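Local coordinates for 7,8-dihydro-6-hydroxymethylpterin pyrophosphokinase-dihydropteroate synthase (Plasmodium falciparum, PDB 6JWS), which probably catalyses two successive steps of folate synthesis, ATP-dependent pyrophosphorylation of 6-hydroxymethyl-7,8-dihydropterin and condensation of that product with 4-aminobenzoate to 7,8-dihydropteroate, at residues L395-D400 and I407-K412; D450-V455 and Y486-E491; F419-I422 and V428-I431; S505-T508 and I513-L516; I673-Y678 and K694-V699. The protein carries 1 engineered substitution. One frame throughout, in Å; residues are numbered along the deposited sequence.

Overall arrangement
All five contacts lie in the synthase half of the chain, an eight-stranded parallel TIM barrel. They follow in series and none nests in or crosses another. Contact 1 closes the loop after strand 390-396. Contact 3 comes next and packs helix 411-424 on strand 428-432. Contact 2 joins helices 448-464 and 486-494 and spans strand 478-482. Contact 4 closes a short turn within the loop between strands 500-503 and 525-529. Contact 5 pairs helices 657-680 and 690-704, at the interface with the second subunit. Contacts 1, 2 and 3 touch one another, with Leu451 against Val397 and Val455 against Ile431. Contact 4 touches contact 2 through Leu516. Contact 5 stands apart.

Contact 1: residues L395-D400 and I407-K412; sequences LNVNYD and IFVEPK
Val397 and Val409 make the apolar part of this contact. They meet methyl to methyl, with Val397 CG1 3.9 Å from Val409 CG1. Both valines hold CG1 anti to the backbone N (chi1 177° in Val397, -169° in Val409), and this puts CG1 of each on the side where they touch. The two side chains approach at a slant, and Leu451 of helix 448-464 touches both.

The polar part runs through one water. It donates to Asp400 OD2 at 3.3 Å and to Glu410 O at 3.1 Å. The water so links a side chain of the short helix 397-402 to the backbone just ahead of helix 411-424. A weak hydrogen bond between Glu410 N and Ser401 OG adds to this link.

The charges here are alike. Asp400 OD2 and Glu410 OE2 stand 6.7 Å apart, and Asp404 brings a further carboxylate close to Glu410. Arg413 offers weak, long ion pairs to both Asp400 and Glu410, which may offset some of the repulsion.

Within 395-400 the chain turns from strand to helix. Asn396 sits at the N-cap position, and Asn396 O accepts from Asp400 N at 2.9 Å. Glu410 holds the same position before helix 411-424.

The Val397 side chain is about 12 Å from bound pteroic acid. Backbone hydrogen bonds join Leu395, and Val397 just after the strand, to strand 428-432. The contact thus belongs to a beta-alpha loop of a TIM barrel, where the chain leaves a barrel strand and folds back to the helix that follows.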
# COMPACT_ATOMS: atom_id res chain seq x y z
N LEU B 395 8.96 -21.20 16.60
CA LEU B 395 9.18 -21.91 17.85
C LEU B 395 10.67 -22.13 18.04
O LEU B 395 11.24 -23.03 17.45
CB LEU B 395 8.43 -23.24 17.85
CG LEU B 395 8.61 -24.03 19.16
CD1 LEU B 395 7.83 -23.37 20.29
CD2 LEU B 395 8.16 -25.47 18.99
N ASN B 396 11.29 -21.29 18.86
CA ASN B 396 12.69 -21.45 19.22
C ASN B 396 12.74 -22.15 20.57
O ASN B 396 12.37 -21.57 21.59
CB ASN B 396 13.40 -20.10 19.28
CG ASN B 396 14.83 -20.19 19.79
OD1 ASN B 396 15.49 -21.21 19.65
ND2 ASN B 396 15.33 -19.11 20.36
N VAL B 397 13.19 -23.41 20.57
CA VAL B 397 13.11 -24.23 21.76
C VAL B 397 14.04 -23.69 22.85
O VAL B 397 13.62 -23.55 24.00
CB VAL B 397 13.31 -25.73 21.45
CG1 VAL B 397 13.30 -26.57 22.74
CG2 VAL B 397 12.24 -26.21 20.48
N ASN B 398 15.26 -23.30 22.46
CA ASN B 398 16.18 -22.61 23.35
C ASN B 398 15.48 -21.48 24.09
O ASN B 398 15.49 -21.45 25.33
CB ASN B 398 17.37 -22.01 22.60
CG ASN B 398 18.66 -22.76 22.83
OD1 ASN B 398 19.17 -23.41 21.91
ND2 ASN B 398 19.21 -22.65 24.03
N TYR B 399 14.89 -20.54 23.33
CA TYR B 399 14.24 -19.39 23.94
C TYR B 399 13.12 -19.86 24.85
O TYR B 399 13.06 -19.46 26.01
CB TYR B 399 13.65 -18.43 22.90
CG TYR B 399 13.10 -17.16 23.52
CD1 TYR B 399 13.94 -16.10 23.85
CD2 TYR B 399 11.75 -17.02 23.80
CE1 TYR B 399 13.45 -14.93 24.43
CE2 TYR B 399 11.24 -15.86 24.37
CZ TYR B 399 12.09 -14.81 24.69
OH TYR B 399 11.60 -13.66 25.25
N ASP B 400 12.25 -20.72 24.32
CA ASP B 400 11.03 -21.14 24.97
C ASP B 400 11.31 -21.79 26.33
O ASP B 400 10.46 -21.73 27.21
CB ASP B 400 10.28 -22.12 24.06
CG ASP B 400 8.80 -21.83 23.89
OD1 ASP B 400 8.47 -20.77 23.29
OD2 ASP B 400 7.98 -22.68 24.35
N ILE B 407 16.43 -24.56 33.38
CA ILE B 407 17.52 -25.38 32.89
C ILE B 407 16.98 -26.60 32.16
O ILE B 407 17.76 -27.33 31.54
CB ILE B 407 18.48 -25.80 34.03
CG1 ILE B 407 17.77 -26.59 35.13
CG2 ILE B 407 19.24 -24.59 34.57
CD1 ILE B 407 18.67 -27.55 35.87
N PHE B 408 15.66 -26.82 32.23
CA PHE B 408 15.09 -27.97 31.56
C PHE B 408 14.28 -27.57 30.33
O PHE B 408 13.58 -26.55 30.33
CB PHE B 408 14.25 -28.81 32.52
CG PHE B 408 15.00 -29.31 33.73
CD1 PHE B 408 16.09 -30.15 33.59
CD2 PHE B 408 14.62 -28.92 35.01
CE1 PHE B 408 16.78 -30.62 34.71
CE2 PHE B 408 15.32 -29.37 36.12
CZ PHE B 408 16.39 -30.22 35.97
N VAL B 409 14.40 -28.39 29.28
CA VAL B 409 13.49 -28.34 28.15
C VAL B 409 12.10 -28.73 28.66
O VAL B 409 11.98 -29.52 29.59
CB VAL B 409 13.93 -29.30 27.04
CG1 VAL B 409 13.16 -29.06 25.75
CG2 VAL B 409 15.43 -29.23 26.81
N GLU B 410 11.06 -28.18 28.01
CA GLU B 410 9.69 -28.50 28.36
C GLU B 410 8.91 -28.88 27.10
O GLU B 410 8.12 -28.08 26.60
CB GLU B 410 9.04 -27.28 29.03
CG GLU B 410 9.52 -27.03 30.45
CD GLU B 410 9.13 -25.66 30.98
OE1 GLU B 410 8.23 -25.62 31.85
OE2 GLU B 410 9.72 -24.65 30.52
N PRO B 411 9.03 -30.12 26.59
CA PRO B 411 8.47 -30.46 25.29
C PRO B 411 6.96 -30.24 25.21
O PRO B 411 6.45 -29.82 24.17
CB PRO B 411 8.82 -31.95 25.09
CG PRO B 411 9.93 -32.19 26.08
CD PRO B 411 9.65 -31.28 27.25
N LYS B 412 6.25 -30.48 26.32
CA LYS B 412 4.80 -30.37 26.36
C LYS B 412 4.39 -28.91 26.18
O LYS B 412 3.40 -28.64 25.51
CB LYS B 412 4.21 -30.90 27.67
CG LYS B 412 4.27 -32.40 27.87
CD LYS B 412 3.44 -32.85 29.08
CE LYS B 412 4.01 -34.03 29.84
NZ LYS B 412 4.64 -35.02 28.93
O HOH W 1 9.24 -25.38 25.67

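Contact 2: residues D450-V455 and Y486-E491; sequences DLVVPV and YNVFKE
Glu491 and Val453 pack where two outer helices of the TIM barrel, 448-464 and 486-494, meet. From CB the Glu491 side chain sets out with CG trans to N (chi1 -171°) and stays extended beyond CG. This carries the carboxylate across to helix 448-464. There Glu491 CD lies 4.0 Å from both Val453 CG1 and Val453 CG2. The two oxygens divide between the methyls: Glu491 OE2 is 3.7 Å from Val453 CG1, and Glu491 OE1 is 3.7 Å from Val453 CG2. The carboxylate therefore straddles the forked end of the valine. Its charge is met by Arg449, whose NH2 forms a salt bridge with Glu491 OE2, so the acid is bound to the same helix whose valine it covers.

Deeper in, the contact is purely apolar. Val452 and Val488 lie nearly perpendicular, and both also touch Ile481 of strand 478-482. That strand lies between the two helices in sequence, and Ile481 lies under the two valines. Helix 448-464 is kinked at 454-455, and Pro454, whose N has no hydrogen to give, accounts for one of the two missing bonds. The inner pair closes with Val452 CG2 4.1 Å from Val488 CG1.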
# COMPACT_ATOMS: atom_id res chain seq x y z
N ASP B 450 18.53 -32.88 20.42
CA ASP B 450 17.73 -33.18 21.61
C ASP B 450 16.77 -32.03 21.94
O ASP B 450 15.78 -32.26 22.63
CB ASP B 450 18.59 -33.54 22.83
CG ASP B 450 19.19 -34.94 22.76
OD1 ASP B 450 18.54 -35.86 22.18
OD2 ASP B 450 20.31 -35.10 23.26
N LEU B 451 17.07 -30.82 21.46
CA LEU B 451 16.14 -29.71 21.61
C LEU B 451 14.93 -29.91 20.71
O LEU B 451 13.81 -29.74 21.20
CB LEU B 451 16.82 -28.37 21.33
CG LEU B 451 17.72 -27.86 22.46
CD1 LEU B 451 18.47 -26.62 22.02
CD2 LEU B 451 16.90 -27.58 23.72
N VAL B 452 15.15 -30.31 19.44
CA VAL B 452 14.06 -30.26 18.47
C VAL B 452 13.40 -31.62 18.24
O VAL B 452 12.19 -31.67 18.06
CB VAL B 452 14.43 -29.61 17.12
CG1 VAL B 452 14.85 -28.16 17.29
CG2 VAL B 452 15.51 -30.37 16.37
N VAL B 453 14.18 -32.71 18.14
CA VAL B 453 13.53 -33.95 17.71
C VAL B 453 12.44 -34.37 18.71
O VAL B 453 11.32 -34.63 18.27
CB VAL B 453 14.51 -35.08 17.33
CG1 VAL B 453 13.78 -36.39 17.08
CG2 VAL B 453 15.33 -34.71 16.09
N PRO B 454 12.67 -34.41 20.05
CA PRO B 454 11.61 -34.82 20.98
C PRO B 454 10.34 -33.99 20.81
O PRO B 454 9.23 -34.53 20.78
CB PRO B 454 12.24 -34.65 22.39
CG PRO B 454 13.74 -34.73 22.14
CD PRO B 454 13.94 -34.13 20.75
N VAL B 455 10.52 -32.66 20.66
CA VAL B 455 9.39 -31.76 20.45
C VAL B 455 8.62 -32.19 19.21
O VAL B 455 7.39 -32.32 19.26
CB VAL B 455 9.83 -30.30 20.35
CG1 VAL B 455 8.70 -29.43 19.80
CG2 VAL B 455 10.30 -29.77 21.70
N TYR B 486 23.04 -31.51 8.76
CA TYR B 486 22.71 -32.74 8.05
C TYR B 486 22.08 -33.79 8.97
O TYR B 486 21.00 -34.31 8.65
CB TYR B 486 23.98 -33.28 7.39
CG TYR B 486 23.74 -34.54 6.61
CD1 TYR B 486 23.75 -35.78 7.23
CD2 TYR B 486 23.52 -34.49 5.25
CE1 TYR B 486 23.53 -36.95 6.52
CE2 TYR B 486 23.32 -35.64 4.51
CZ TYR B 486 23.31 -36.87 5.16
OH TYR B 486 23.11 -38.01 4.43
N ASN B 487 22.73 -34.13 10.09
CA ASN B 487 22.27 -35.23 10.93
C ASN B 487 20.89 -34.93 11.51
O ASN B 487 20.03 -35.81 11.54
CB ASN B 487 23.29 -35.62 12.01
CG ASN B 487 24.38 -36.49 11.42
OD1 ASN B 487 24.17 -37.17 10.42
ND2 ASN B 487 25.57 -36.47 12.00
N VAL B 488 20.67 -33.69 11.93
CA VAL B 488 19.38 -33.29 12.47
C VAL B 488 18.32 -33.41 11.38
O VAL B 488 17.32 -34.10 11.56
CB VAL B 488 19.44 -31.87 13.09
CG1 VAL B 488 18.05 -31.29 13.34
CG2 VAL B 488 20.27 -31.87 14.38
N PHE B 489 18.59 -32.81 10.21
CA PHE B 489 17.61 -32.85 9.14
C PHE B 489 17.30 -34.30 8.74
O PHE B 489 16.14 -34.61 8.49
CB PHE B 489 18.00 -32.01 7.91
CG PHE B 489 16.86 -31.84 6.93
CD1 PHE B 489 15.70 -31.16 7.28
CD2 PHE B 489 16.93 -32.36 5.64
CE1 PHE B 489 14.65 -31.01 6.39
CE2 PHE B 489 15.89 -32.16 4.73
CZ PHE B 489 14.74 -31.51 5.11
N LYS B 490 18.34 -35.15 8.66
CA LYS B 490 18.16 -36.55 8.26
C LYS B 490 17.20 -37.29 9.21
O LYS B 490 16.28 -37.96 8.77
CB LYS B 490 19.50 -37.27 8.13
CG LYS B 490 19.40 -38.72 7.68
CD LYS B 490 20.75 -39.39 7.41
CE LYS B 490 20.69 -40.91 7.44
NZ LYS B 490 19.56 -41.44 6.64
N GLU B 491 17.39 -37.13 10.52
CA GLU B 491 16.55 -37.84 11.47
C GLU B 491 15.11 -37.34 11.35
O GLU B 491 14.18 -38.10 11.54
CB GLU B 491 17.09 -37.69 12.90
CG GLU B 491 16.38 -38.59 13.90
CD GLU B 491 16.75 -38.42 15.37
OE1 GLU B 491 17.63 -37.59 15.68
OE2 GLU B 491 16.14 -39.09 16.21

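Contact 3: residues F419-I422 and V428-I431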
# COMPACT_ATOMS: atom_id res chain seq x y z
N PHE B 419 0.35 -25.68 18.98
CA PHE B 419 -1.09 -25.77 18.77
C PHE B 419 -1.71 -24.37 18.82
O PHE B 419 -2.59 -24.04 18.04
CB PHE B 419 -1.73 -26.80 19.71
CG PHE B 419 -1.73 -28.21 19.17
CD1 PHE B 419 -2.76 -28.65 18.33
CD2 PHE B 419 -0.72 -29.10 19.48
CE1 PHE B 419 -2.75 -29.94 17.82
CE2 PHE B 419 -0.70 -30.39 18.95
CZ PHE B 419 -1.71 -30.80 18.13
N GLU B 420 -1.24 -23.55 19.74
CA GLU B 420 -1.65 -22.16 19.87
C GLU B 420 -1.42 -21.40 18.55
O GLU B 420 -2.30 -20.67 18.07
CB GLU B 420 -0.82 -21.60 21.02
CG GLU B 420 -1.50 -20.52 21.83
CD GLU B 420 -0.62 -20.18 23.02
OE1 GLU B 420 -0.41 -21.08 23.88
OE2 GLU B 420 -0.12 -19.05 23.06
N MET B 421 -0.25 -21.59 17.93
CA MET B 421 0.08 -20.82 16.74
C MET B 421 -0.77 -21.28 15.55
O MET B 421 -1.17 -20.46 14.72
CB MET B 421 1.57 -20.88 16.41
CG MET B 421 2.40 -20.02 17.35
SD MET B 421 4.17 -19.95 16.94
CE MET B 421 4.65 -21.68 17.07
N ILE B 422 -1.08 -22.57 15.51
CA ILE B 422 -1.98 -23.10 14.49
C ILE B 422 -3.36 -22.42 14.65
O ILE B 422 -3.90 -21.90 13.68
CB ILE B 422 -2.08 -24.63 14.58
CG1 ILE B 422 -0.72 -25.29 14.33
CG2 ILE B 422 -3.13 -25.17 13.64
CD1 ILE B 422 -0.68 -26.75 14.78
N VAL B 428 2.50 -22.20 8.64
CA VAL B 428 3.74 -22.94 8.80
C VAL B 428 4.21 -22.71 10.22
O VAL B 428 4.01 -21.63 10.77
CB VAL B 428 4.82 -22.51 7.78
CG1 VAL B 428 6.13 -23.27 8.01
CG2 VAL B 428 4.34 -22.73 6.35
N ILE B 429 4.84 -23.73 10.79
CA ILE B 429 5.60 -23.57 12.02
C ILE B 429 7.06 -23.82 11.70
O ILE B 429 7.37 -24.89 11.15
CB ILE B 429 5.12 -24.54 13.11
CG1 ILE B 429 3.61 -24.52 13.32
CG2 ILE B 429 5.89 -24.29 14.41
CD1 ILE B 429 3.05 -23.14 13.56
N ASP B 430 7.93 -22.86 12.11
CA ASP B 430 9.38 -22.96 12.02
C ASP B 430 9.94 -23.31 13.40
O ASP B 430 9.93 -22.50 14.33
CB ASP B 430 10.02 -21.68 11.48
CG ASP B 430 11.50 -21.80 11.06
OD1 ASP B 430 11.85 -22.80 10.40
OD2 ASP B 430 12.29 -20.85 11.36
N ILE B 431 10.47 -24.53 13.51
CA ILE B 431 11.02 -24.95 14.79
C ILE B 431 12.53 -24.90 14.67
O ILE B 431 13.08 -25.32 13.66
CB ILE B 431 10.51 -26.34 15.20
CG1 ILE B 431 10.88 -26.67 16.65
CG2 ILE B 431 11.05 -27.42 14.26
CD1 ILE B 431 10.27 -27.97 17.15
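Met421 of helix 411-424 packs on Ile429 of strand 428-432, with flat groups set to the outside. The Phe419 ring starts off away from the strand and meets the Phe459 ring of helix 448-464, their planes at about 45°. A second flat group, the Asp430 carboxylate, leaves the far side of the strand. Its OD2 forms a salt bridge with Arg686 NE, and its OD1 is hydrogen-bonded to Ser480 OG.

Between these lies the apolar core of the contact. Met421 is bent at its last torsion (chi3 -61°), which brings CE to the Ile429 branches. Met421 CE is 3.9 Å from Ile429 CG2 and 4.1 Å from Ile429 CD1. The root of the methionine also takes part, with Met421 CB 3.9 Å from Ile429 CD1. Ile429 CD1 is also met by Ile422 CG1 at 4.4 Å, a looser touch. Ile429 therefore packs under two successive residues of the helix.

Strand 428-432 is paired on its two sides with strands 390-396 and 478-482. Helix 411-424 connects it to strand 390-396 and covers its outer surface. This is the beta-alpha-beta crossover unit of a TIM barrel.

Contact 4: residues S505-T508 and I513-L516; sequences SACT and IIKL
Cys507 points at two neighbouring isoleucines, Ile513 and Ile514, and lies against both. Its sulfur is turned to the side of its own N, opposite the carbonyl carbon (chi1 -60°). SG and CB then each touch both isoleucines. Cys507 SG is nearest Ile513 CG2, the short branch of that residue, at 3.9 Å. Ile513 CG2 is also 4.1 Å from Cys507 CB. Ile514 uses its long branch: Ile514 CD1 reaches 3.8 Å from Cys507 CB, and Ile514 CG1 stands 4.1 Å from Cys507 SG. One small side chain is thus gripped by a short branch and a long one. All three residues are buried, and the contact is wholly apolar.

The cysteine is presented by a type I' beta turn from Ser505 to Thr508. Ala506 and Cys507, at its middle, both have positive phi. Ser505 O accepts twice from Thr508. Thr508 N donates to Ser505 O at 3.1 Å. Thr508 OG1 donates to Ser505 O at 2.7 Å, in the carbonyl plane and on a lone pair. Asp503 OD1 steadies the turn from outside, with hydrogen bonds to Cys507 N and Ser505 OG.

Both segments belong to the loop after strand 500-503 of the barrel. Ile514 reaches Phe561 and Leu562 of helix 547-564, while Ile513 touches Phe489 of helix 486-494. Cys507 rests on Leu528 of strand 525-529. The contact therefore sits between two outer helices, against the next strand of the sheet.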
# COMPACT_ATOMS: atom_id res chain seq x y z
N SER B 505 22.29 -20.95 6.12
CA SER B 505 23.56 -20.88 5.40
C SER B 505 23.36 -21.02 3.88
O SER B 505 24.33 -21.08 3.13
CB SER B 505 24.60 -21.88 5.94
OG SER B 505 24.36 -23.22 5.49
N ALA B 506 22.11 -21.10 3.44
CA ALA B 506 21.75 -21.43 2.07
C ALA B 506 22.45 -22.73 1.63
O ALA B 506 22.86 -22.88 0.48
CB ALA B 506 22.02 -20.27 1.13
N CYS B 507 22.57 -23.67 2.58
CA CYS B 507 23.09 -25.01 2.34
C CYS B 507 24.57 -24.94 1.97
O CYS B 507 25.06 -25.78 1.24
CB CYS B 507 22.32 -25.70 1.21
SG CYS B 507 20.55 -25.90 1.53
N THR B 508 25.29 -23.91 2.45
CA THR B 508 26.72 -23.88 2.27
C THR B 508 27.45 -24.52 3.46
O THR B 508 28.62 -24.84 3.31
CB THR B 508 27.28 -22.46 2.05
OG1 THR B 508 26.98 -21.66 3.19
CG2 THR B 508 26.76 -21.80 0.79
N ILE B 513 23.32 -31.79 2.58
CA ILE B 513 21.96 -31.73 3.12
C ILE B 513 20.95 -31.70 1.97
O ILE B 513 19.79 -32.05 2.17
CB ILE B 513 21.79 -30.54 4.09
CG1 ILE B 513 20.61 -30.72 5.04
CG2 ILE B 513 21.74 -29.19 3.36
CD1 ILE B 513 20.64 -29.78 6.22
N ILE B 514 21.41 -31.28 0.79
CA ILE B 514 20.61 -31.11 -0.42
C ILE B 514 20.10 -32.47 -0.90
O ILE B 514 18.94 -32.60 -1.32
CB ILE B 514 21.42 -30.33 -1.47
CG1 ILE B 514 21.35 -28.83 -1.20
CG2 ILE B 514 21.04 -30.67 -2.91
CD1 ILE B 514 22.54 -28.07 -1.76
N LYS B 515 20.93 -33.50 -0.77
CA LYS B 515 20.54 -34.86 -1.13
C LYS B 515 19.39 -35.34 -0.26
O LYS B 515 18.64 -36.22 -0.66
CB LYS B 515 21.68 -35.85 -0.89
CG LYS B 515 22.96 -35.64 -1.70
CD LYS B 515 23.89 -36.80 -1.41
CE LYS B 515 25.30 -36.40 -1.05
NZ LYS B 515 25.82 -37.17 0.12
N LEU B 516 19.24 -34.75 0.93
CA LEU B 516 18.15 -35.14 1.80
C LEU B 516 16.82 -34.54 1.34
O LEU B 516 15.79 -34.96 1.85
CB LEU B 516 18.48 -34.71 3.24
CG LEU B 516 19.70 -35.35 3.92
CD1 LEU B 516 19.83 -34.84 5.35
CD2 LEU B 516 19.60 -36.87 3.92

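Contact 5: residues I673-Y678 and K694-V699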
# COMPACT_ATOMS: atom_id res chain seq x y z
N ILE B 673 5.50 -3.87 9.13
CA ILE B 673 6.21 -4.59 8.08
C ILE B 673 5.34 -5.72 7.53
O ILE B 673 5.42 -6.05 6.35
CB ILE B 673 7.60 -5.05 8.56
CG1 ILE B 673 8.45 -3.84 8.97
CG2 ILE B 673 8.30 -5.87 7.46
CD1 ILE B 673 9.77 -4.19 9.61
N ALA B 674 4.47 -6.28 8.38
CA ALA B 674 3.47 -7.22 7.89
C ALA B 674 2.60 -6.58 6.81
O ALA B 674 2.31 -7.22 5.80
CB ALA B 674 2.62 -7.77 9.02
N SER B 675 2.21 -5.31 7.03
CA SER B 675 1.35 -4.58 6.09
C SER B 675 2.07 -4.35 4.78
O SER B 675 1.51 -4.60 3.71
CB SER B 675 0.92 -3.25 6.64
OG SER B 675 0.24 -3.45 7.85
N TYR B 676 3.28 -3.79 4.90
CA TYR B 676 4.18 -3.56 3.79
C TYR B 676 4.35 -4.86 2.99
O TYR B 676 4.21 -4.86 1.78
CB TYR B 676 5.52 -3.01 4.30
CG TYR B 676 6.50 -2.73 3.20
CD1 TYR B 676 6.30 -1.65 2.35
CD2 TYR B 676 7.63 -3.53 3.01
CE1 TYR B 676 7.19 -1.37 1.32
CE2 TYR B 676 8.55 -3.25 2.00
CZ TYR B 676 8.31 -2.19 1.15
OH TYR B 676 9.18 -1.89 0.15
N SER B 677 4.57 -5.97 3.71
CA SER B 677 4.81 -7.28 3.11
C SER B 677 3.59 -7.75 2.34
O SER B 677 3.72 -8.32 1.25
CB SER B 677 5.15 -8.30 4.17
OG SER B 677 6.44 -8.01 4.72
N TYR B 678 2.42 -7.54 2.95
CA TYR B 678 1.14 -7.85 2.33
C TYR B 678 1.01 -7.11 0.99
O TYR B 678 0.63 -7.70 -0.03
CB TYR B 678 -0.02 -7.49 3.26
CG TYR B 678 -1.34 -7.64 2.55
CD1 TYR B 678 -1.97 -8.87 2.47
CD2 TYR B 678 -1.91 -6.56 1.88
CE1 TYR B 678 -3.17 -9.02 1.78
CE2 TYR B 678 -3.09 -6.70 1.18
CZ TYR B 678 -3.72 -7.93 1.14
OH TYR B 678 -4.87 -8.08 0.43
N LYS B 694 -1.95 -12.16 11.95
CA LYS B 694 -3.14 -12.66 11.28
C LYS B 694 -4.26 -11.61 11.31
O LYS B 694 -5.04 -11.53 10.36
CB LYS B 694 -3.62 -13.95 11.94
CG LYS B 694 -4.72 -14.71 11.21
CD LYS B 694 -4.31 -15.13 9.82
CE LYS B 694 -5.21 -16.18 9.19
NZ LYS B 694 -6.62 -15.72 9.15
N SER B 695 -4.37 -10.86 12.41
CA SER B 695 -5.43 -9.88 12.54
C SER B 695 -5.22 -8.79 11.49
O SER B 695 -6.19 -8.36 10.85
CB SER B 695 -5.48 -9.28 13.92
OG SER B 695 -5.70 -10.29 14.89
N VAL B 696 -3.95 -8.41 11.29
CA VAL B 696 -3.57 -7.41 10.32
C VAL B 696 -3.87 -7.92 8.91
O VAL B 696 -4.49 -7.24 8.12
CB VAL B 696 -2.11 -6.94 10.49
CG1 VAL B 696 -1.61 -6.18 9.26
CG2 VAL B 696 -1.97 -6.06 11.74
N LEU B 697 -3.40 -9.13 8.58
CA LEU B 697 -3.59 -9.62 7.22
C LEU B 697 -5.08 -9.80 6.92
O LEU B 697 -5.51 -9.63 5.78
CB LEU B 697 -2.79 -10.92 7.04
CG LEU B 697 -1.26 -10.82 7.23
CD1 LEU B 697 -0.61 -12.18 7.02
CD2 LEU B 697 -0.62 -9.81 6.29
N ASP B 698 -5.88 -10.17 7.93
CA ASP B 698 -7.31 -10.40 7.72
C ASP B 698 -8.01 -9.12 7.29
O ASP B 698 -8.84 -9.16 6.39
CB ASP B 698 -8.00 -10.99 8.95
CG ASP B 698 -7.78 -12.49 9.12
OD1 ASP B 698 -7.23 -13.12 8.18
OD2 ASP B 698 -8.18 -13.04 10.19
N VAL B 699 -7.66 -7.99 7.92
CA VAL B 699 -8.27 -6.70 7.64
C VAL B 699 -7.77 -6.18 6.29
O VAL B 699 -8.56 -5.63 5.54
CB VAL B 699 -7.94 -5.69 8.76
CG1 VAL B 699 -8.31 -4.26 8.38
CG2 VAL B 699 -8.55 -6.10 10.08
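Leu697 and Tyr678 are brought together by their first torsions. The Tyr678 ring swings out opposite its backbone N (chi1 172°), whereas Leu697 turns its CG away from its carbonyl carbon (chi1 -61°). The two side chains run alongside each other, pointing opposite ways. Leu697 CD2 does the touching. Leu697 CD2 lies 3.9 Å from Tyr678 CB and approaches the ring obliquely, 4.2 Å from Tyr678 CD1. Leu697 CD2 is also 3.9 Å from Ala674 O. Beyond the ring, Tyr678 OH is hydrogen-bonded to Asp704 OD2, further along the partner helix.

Beside this, Val696 CG1 packs on Ser675 OG at 3.6 Å. That hydroxyl is hydrogen-bonded to Leu671 O and to Ser675 OG of the second subunit. The axes of segments 673-678 and 694-699 cross at -39° and are 9.7 Å apart at closest approach. Their helices come before and after strand 684-687 in the chain, the last strand of the TIM barrel in sequence. Leu697 also touches Ile391 of strand 390-396, where the barrel closes.

Each helix also has a polar link within itself. Ser677 OG donates to Ile673 O at 2.7 Å from above the carbonyl plane, and Ser677 N comes to the same oxygen from the opposite face. Lys694 NZ forms a salt bridge with Asp698 OD1 at 2.8 Å, on its syn lone pair. Asp698 OD2 accepts from Asn617 N of the second subunit.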